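Local coordinates for protein N-acetyltransferase (Escherichia coli, PDB 6GTQ) that probably transfers an acetyl group from acetyl-coenzyme A to an amine, as members of the GNAT acetyltransferase family do, at residues V39-R43 with N44-R48; K168-E171 with L172-Q176. The protein carries 1 engineered substitution. All blocks are in the same frame, centred on the assembly; numbering follows the deposited sequence.

Contact 1: V39-R43 with N44-R48; sequences VRQHR and NKILR
The imidazole of H42 carries the guanidinium of R48 flat on one face: the planes are only 14° apart, the group centres are 3.8 Å apart, and R48 NH2 sits over the middle of the ring. H42 CE1 in turn lies above the guanidinium, displaced toward its rim. The carbonyl carbon of R48 lies in plane at the imidazole edge, and H42 O reaches the guanidinium edge, where R48 NH2 makes a short but bent, weak bond to it (2.7 Å). Bends at chi2 and chi3 fold R48 back over the ring, while its NE bonds to L47 O. The backbone N of A49 donates to H42 ND1, which probably fixes the rotation of the ring.

Here helix 38-43 ends in a Schellman motif. K45 has a positive phi (70°), and the chain turns back so that K45 N bonds to H42 O (3.0 Å) and I46 N to Q41 O (2.8 Å). R40 O is gripped twice by N44, by its backbone N and by side-chain ND2 (2.9 Å), which approach from opposite faces of the carbonyl plane. N44 CG stands beside its own backbone N, which places the amide within reach of this last turn. Outside the two segments, a bound phosphate ion, probably from the crystallisation liquor, pairs with the guanidinium of R40. The Q41 side chain, extended beyond CG, crosses that of L47: Q41 CB lies 4.0 Å from L47 CG and Q41 OE1 3.4 Å from L47 CD2. Both side chains also touch F33 of helix 28-36.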
loop_
_atom_site.group_PDB
_atom_site.type_symbol
_atom_site.label_atom_id
_atom_site.label_comp_id
_atom_site.label_asym_id
_atom_site.label_seq_id
_atom_site.Cartn_x
_atom_site.Cartn_y
_atom_site.Cartn_z
ATOM N N VAL A 39 9.597 -10.299 -8.499
ATOM C CA VAL A 39 9.743 -10.139 -9.947
ATOM C C VAL A 39 8.895 -11.178 -10.719
ATOM O O VAL A 39 8.181 -10.791 -11.646
ATOM C CB VAL A 39 11.236 -10.104 -10.390
ATOM C CG1 VAL A 39 11.369 -10.001 -11.901
ATOM C CG2 VAL A 39 11.985 -8.951 -9.722
ATOM N N ARG A 40 8.934 -12.470 -10.322
ATOM C CA ARG A 40 8.157 -13.479 -11.044
ATOM C C ARG A 40 6.655 -13.323 -10.823
ATOM O O ARG A 40 5.909 -13.472 -11.781
ATOM C CB ARG A 40 8.645 -14.919 -10.793
ATOM C CG ARG A 40 8.317 -15.540 -9.444
ATOM C CD ARG A 40 8.753 -16.993 -9.385
ATOM N NE ARG A 40 8.273 -17.762 -10.536
ATOM C CZ ARG A 40 7.966 -19.053 -10.508
ATOM N NH1 ARG A 40 7.537 -19.663 -11.605
ATOM N NH2 ARG A 40 8.076 -19.744 -9.380
ATOM N N GLN A 41 6.218 -12.940 -9.607
ATOM C CA GLN A 41 4.797 -12.724 -9.315
ATOM C C GLN A 41 4.220 -11.513 -10.039
ATOM O O GLN A 41 3.069 -11.563 -10.465
ATOM C CB GLN A 41 4.533 -12.676 -7.815
ATOM C CG GLN A 41 4.581 -14.081 -7.226
ATOM C CD GLN A 41 4.214 -14.179 -5.783
ATOM O OE1 GLN A 41 3.556 -13.305 -5.198
ATOM N NE2 GLN A 41 4.620 -15.274 -5.183
ATOM N N HIS A 42 5.029 -10.461 -10.239
ATOM C CA HIS A 42 4.630 -9.279 -10.996
ATOM C C HIS A 42 4.511 -9.673 -12.470
ATOM O O HIS A 42 3.443 -9.528 -13.061
ATOM C CB HIS A 42 5.640 -8.138 -10.802
ATOM C CG HIS A 42 5.353 -6.910 -11.621
ATOM N ND1 HIS A 42 4.628 -5.856 -11.106
ATOM C CD2 HIS A 42 5.729 -6.604 -12.884
ATOM C CE1 HIS A 42 4.571 -4.952 -12.070
ATOM N NE2 HIS A 42 5.211 -5.363 -13.163
ATOM N N ARG A 43 5.590 -10.231 -13.045
ATOM C CA ARG A 43 5.601 -10.659 -14.445
ATOM C C ARG A 43 4.568 -11.741 -14.775
ATOM O O ARG A 43 4.103 -11.782 -15.915
ATOM C CB ARG A 43 6.996 -11.091 -14.870
ATOM C CG ARG A 43 8.004 -9.952 -14.956
ATOM C CD ARG A 43 9.357 -10.584 -14.858
ATOM N NE ARG A 43 10.463 -9.724 -15.266
ATOM C CZ ARG A 43 11.604 -10.195 -15.762
ATOM N NH1 ARG A 43 11.768 -11.501 -15.943
ATOM N NH2 ARG A 43 12.577 -9.364 -16.105
ATOM N N ASN A 44 4.193 -12.599 -13.793
ATOM C CA ASN A 44 3.174 -13.648 -13.989
ATOM C C ASN A 44 1.774 -13.157 -13.658
ATOM O O ASN A 44 0.813 -13.924 -13.730
ATOM C CB ASN A 44 3.508 -14.953 -13.278
ATOM C CG ASN A 44 4.552 -15.750 -14.009
ATOM O OD1 ASN A 44 4.294 -16.331 -15.068
ATOM N ND2 ASN A 44 5.761 -15.788 -13.468
ATOM N N LYS A 45 1.654 -11.867 -13.361
ATOM C CA LYS A 45 0.409 -11.168 -13.076
ATOM C C LYS A 45 -0.311 -11.477 -11.790
ATOM O O LYS A 45 -1.469 -11.224 -11.693
ATOM C CB LYS A 45 -0.584 -11.353 -14.201
ATOM C CG LYS A 45 -0.176 -10.768 -15.515
ATOM C CD LYS A 45 0.428 -9.412 -15.360
ATOM C CE LYS A 45 0.292 -8.611 -16.637
ATOM N NZ LYS A 45 1.395 -8.825 -17.590
ATOM N N ILE A 46 0.371 -12.016 -10.809
ATOM C CA ILE A 46 -0.235 -12.361 -9.504
ATOM C C ILE A 46 -0.471 -11.083 -8.689
ATOM O O ILE A 46 -1.466 -10.970 -7.971
ATOM C CB ILE A 46 0.603 -13.458 -8.759
ATOM C CG1 ILE A 46 0.283 -14.861 -9.292
ATOM C CG2 ILE A 46 0.392 -13.436 -7.235
ATOM C CD1 ILE A 46 0.801 -15.234 -10.646
ATOM N N LEU A 47 0.429 -10.110 -8.840
ATOM C CA LEU A 47 0.357 -8.801 -8.186
ATOM C C LEU A 47 1.000 -7.736 -9.073
ATOM O O LEU A 47 1.569 -8.058 -10.120
ATOM C CB LEU A 47 1.028 -8.823 -6.783
ATOM C CG LEU A 47 2.408 -9.517 -6.636
ATOM C CD1 LEU A 47 3.570 -8.585 -7.001
ATOM C CD2 LEU A 47 2.593 -10.030 -5.225
ATOM N N ARG A 48 0.904 -6.471 -8.642
ATOM C CA ARG A 48 1.541 -5.314 -9.271
ATOM C C ARG A 48 2.518 -4.788 -8.239
ATOM O O ARG A 48 2.107 -4.423 -7.131
ATOM C CB ARG A 48 0.514 -4.235 -9.668
ATOM C CG ARG A 48 -0.599 -4.750 -10.568
ATOM C CD ARG A 48 -0.223 -4.824 -12.028
ATOM N NE ARG A 48 0.633 -5.966 -12.306
ATOM C CZ ARG A 48 1.469 -6.046 -13.329
ATOM N NH1 ARG A 48 1.565 -5.045 -14.197
ATOM N NH2 ARG A 48 2.216 -7.122 -13.495
#

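Contact 2: K168-E171 with L172-Q176; sequences KSIE and LLFTQ
T175 folds its side chain back on the carbonyl of E171, one helical turn earlier. Its CB lies 3.4 Å from E171 O. From there the chain forks. OG1, set between the backbone N and the carbonyl carbon (chi1 57°), donates a short hydrogen bond of 2.7 Å to E171 O, coming from well above the carbonyl plane and not onto a lone pair. CG2, the other branch, passes close to the same oxygen and meets the aliphatic part of E171, with T175 CG2 4.2 Å from E171 CG. In the glutamate, CG anti to the backbone N (chi1 179°) places this methylene beside the threonine methyl. E171 O also receives a bent, weak bond from F174 N; the hydroxyl is its shorter partner.

The four-residue spacing of an alpha-helix governs the rest. Backbone N atoms of L172, L173 and F174 bond in turn to the carbonyls of K168, S169 and I170, so F174 N is shared between I170 O (3.3 Å) and, weakly, E171 O. Beside that last bond, I170 and F174 lie side by side and point the same way: I170 CG2 touches F174 CE2 at 3.7 Å, and ring atom F174 CD2 is 3.3 Å from I170 O. L173 CG covers one face of the phenyl ring, over its centre. L172 leans back toward the preceding turn, its CG 3.4 Å from K168 O.

K168, S169, L172 and L173 face a chain of another protein, whose backbone bonds to S169 OG. Helix 167-175, the C-terminal helix of this GNAT-family chain, follows directly on strand 162-166 and packs on helix 110-129, I170 against M119 and W123, E171 also on W123, and F174 on N120.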
loop_
_atom_site.group_PDB
_atom_site.type_symbol
_atom_site.label_atom_id
_atom_site.label_comp_id
_atom_site.label_asym_id
_atom_site.label_seq_id
_atom_site.Cartn_x
_atom_site.Cartn_y
_atom_site.Cartn_z
ATOM N N LYS A 168 -12.917 8.020 -1.172
ATOM C CA LYS A 168 -13.337 9.393 -0.921
ATOM C C LYS A 168 -12.327 10.163 -0.065
ATOM O O LYS A 168 -12.106 11.352 -0.309
ATOM C CB LYS A 168 -14.761 9.444 -0.353
ATOM C CG LYS A 168 -15.772 9.980 -1.365
ATOM C CD LYS A 168 -17.196 9.467 -1.124
ATOM C CE LYS A 168 -18.149 9.969 -2.185
ATOM N NZ LYS A 168 -19.445 9.238 -2.170
ATOM N N SER A 169 -11.660 9.473 0.878
ATOM C CA SER A 169 -10.600 10.045 1.721
ATOM C C SER A 169 -9.332 10.261 0.899
ATOM O O SER A 169 -8.611 11.218 1.145
ATOM C CB SER A 169 -10.301 9.134 2.902
ATOM O OG SER A 169 -11.425 9.023 3.754
ATOM N N ILE A 170 -9.074 9.388 -0.077
ATOM C CA ILE A 170 -7.919 9.498 -0.976
ATOM C C ILE A 170 -8.109 10.721 -1.886
ATOM O O ILE A 170 -7.182 11.515 -2.060
ATOM C CB ILE A 170 -7.662 8.183 -1.771
ATOM C CG1 ILE A 170 -7.372 6.996 -0.812
ATOM C CG2 ILE A 170 -6.517 8.379 -2.769
ATOM C CD1 ILE A 170 -7.349 5.562 -1.475
ATOM N N GLU A 171 -9.325 10.884 -2.429
ATOM C CA GLU A 171 -9.714 12.017 -3.261
ATOM C C GLU A 171 -9.481 13.326 -2.473
ATOM O O GLU A 171 -8.859 14.236 -3.015
ATOM C CB GLU A 171 -11.179 11.863 -3.700
ATOM C CG GLU A 171 -11.707 12.998 -4.564
ATOM C CD GLU A 171 -13.120 12.782 -5.074
ATOM O OE1 GLU A 171 -14.038 12.611 -4.242
ATOM O OE2 GLU A 171 -13.306 12.782 -6.314
ATOM N N LEU A 172 -9.899 13.373 -1.178
ATOM C CA LEU A 172 -9.692 14.504 -0.269
ATOM C C LEU A 172 -8.212 14.872 -0.119
ATOM O O LEU A 172 -7.882 16.058 -0.056
ATOM C CB LEU A 172 -10.283 14.210 1.130
ATOM C CG LEU A 172 -11.807 14.287 1.314
ATOM C CD1 LEU A 172 -12.220 13.750 2.682
ATOM C CD2 LEU A 172 -12.325 15.703 1.121
ATOM N N LEU A 173 -7.336 13.854 -0.046
ATOM C CA LEU A 173 -5.885 13.989 0.079
ATOM C C LEU A 173 -5.240 14.697 -1.134
ATOM O O LEU A 173 -4.334 15.510 -0.942
ATOM C CB LEU A 173 -5.244 12.604 0.327
ATOM C CG LEU A 173 -3.712 12.532 0.532
ATOM C CD1 LEU A 173 -3.280 13.168 1.857
ATOM C CD2 LEU A 173 -3.234 11.101 0.471
ATOM N N PHE A 174 -5.705 14.411 -2.365
ATOM C CA PHE A 174 -5.117 15.026 -3.558
ATOM C C PHE A 174 -5.959 16.162 -4.182
ATOM O O PHE A 174 -5.594 16.651 -5.258
ATOM C CB PHE A 174 -4.759 13.960 -4.615
ATOM C CG PHE A 174 -3.891 12.834 -4.104
ATOM C CD1 PHE A 174 -2.543 13.039 -3.830
ATOM C CD2 PHE A 174 -4.416 11.560 -3.914
ATOM C CE1 PHE A 174 -1.745 12.004 -3.334
ATOM C CE2 PHE A 174 -3.611 10.517 -3.440
ATOM C CZ PHE A 174 -2.285 10.750 -3.142
ATOM N N THR A 175 -7.047 16.611 -3.521
ATOM C CA THR A 175 -7.873 17.708 -4.059
ATOM C C THR A 175 -7.886 18.954 -3.155
ATOM O O THR A 175 -8.095 20.061 -3.661
ATOM C CB THR A 175 -9.304 17.256 -4.424
ATOM O OG1 THR A 175 -9.942 16.689 -3.279
ATOM C CG2 THR A 175 -9.343 16.291 -5.610
ATOM N N GLN A 176 -7.657 18.784 -1.838
ATOM C CA GLN A 176 -7.641 19.895 -0.883
ATOM C C GLN A 176 -6.218 20.287 -0.470
ATOM O O GLN A 176 -5.469 19.472 0.067
ATOM C CB GLN A 176 -8.510 19.573 0.340
#

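How the contacts relate
Contact 1 comes first along the chain, contact 2 close to its C-terminal end, and the two lie on opposite sides of the chain's centre. Their centres are about 29 Å apart and their nearest atoms about 15 Å, so they do not touch. The mixed sheet joins them indirectly: 44-48 leads into strand 48-53, second from one outer edge within this chain, while 168-176 leaves strand 162-166, second from the other. The strands 61-74, 90-101 and 133-137 lie between. Contact 1 closes a short helix before strand 48-53. The interface with the other protein chain is on the side of contact 2, while contact 1 lies away from it.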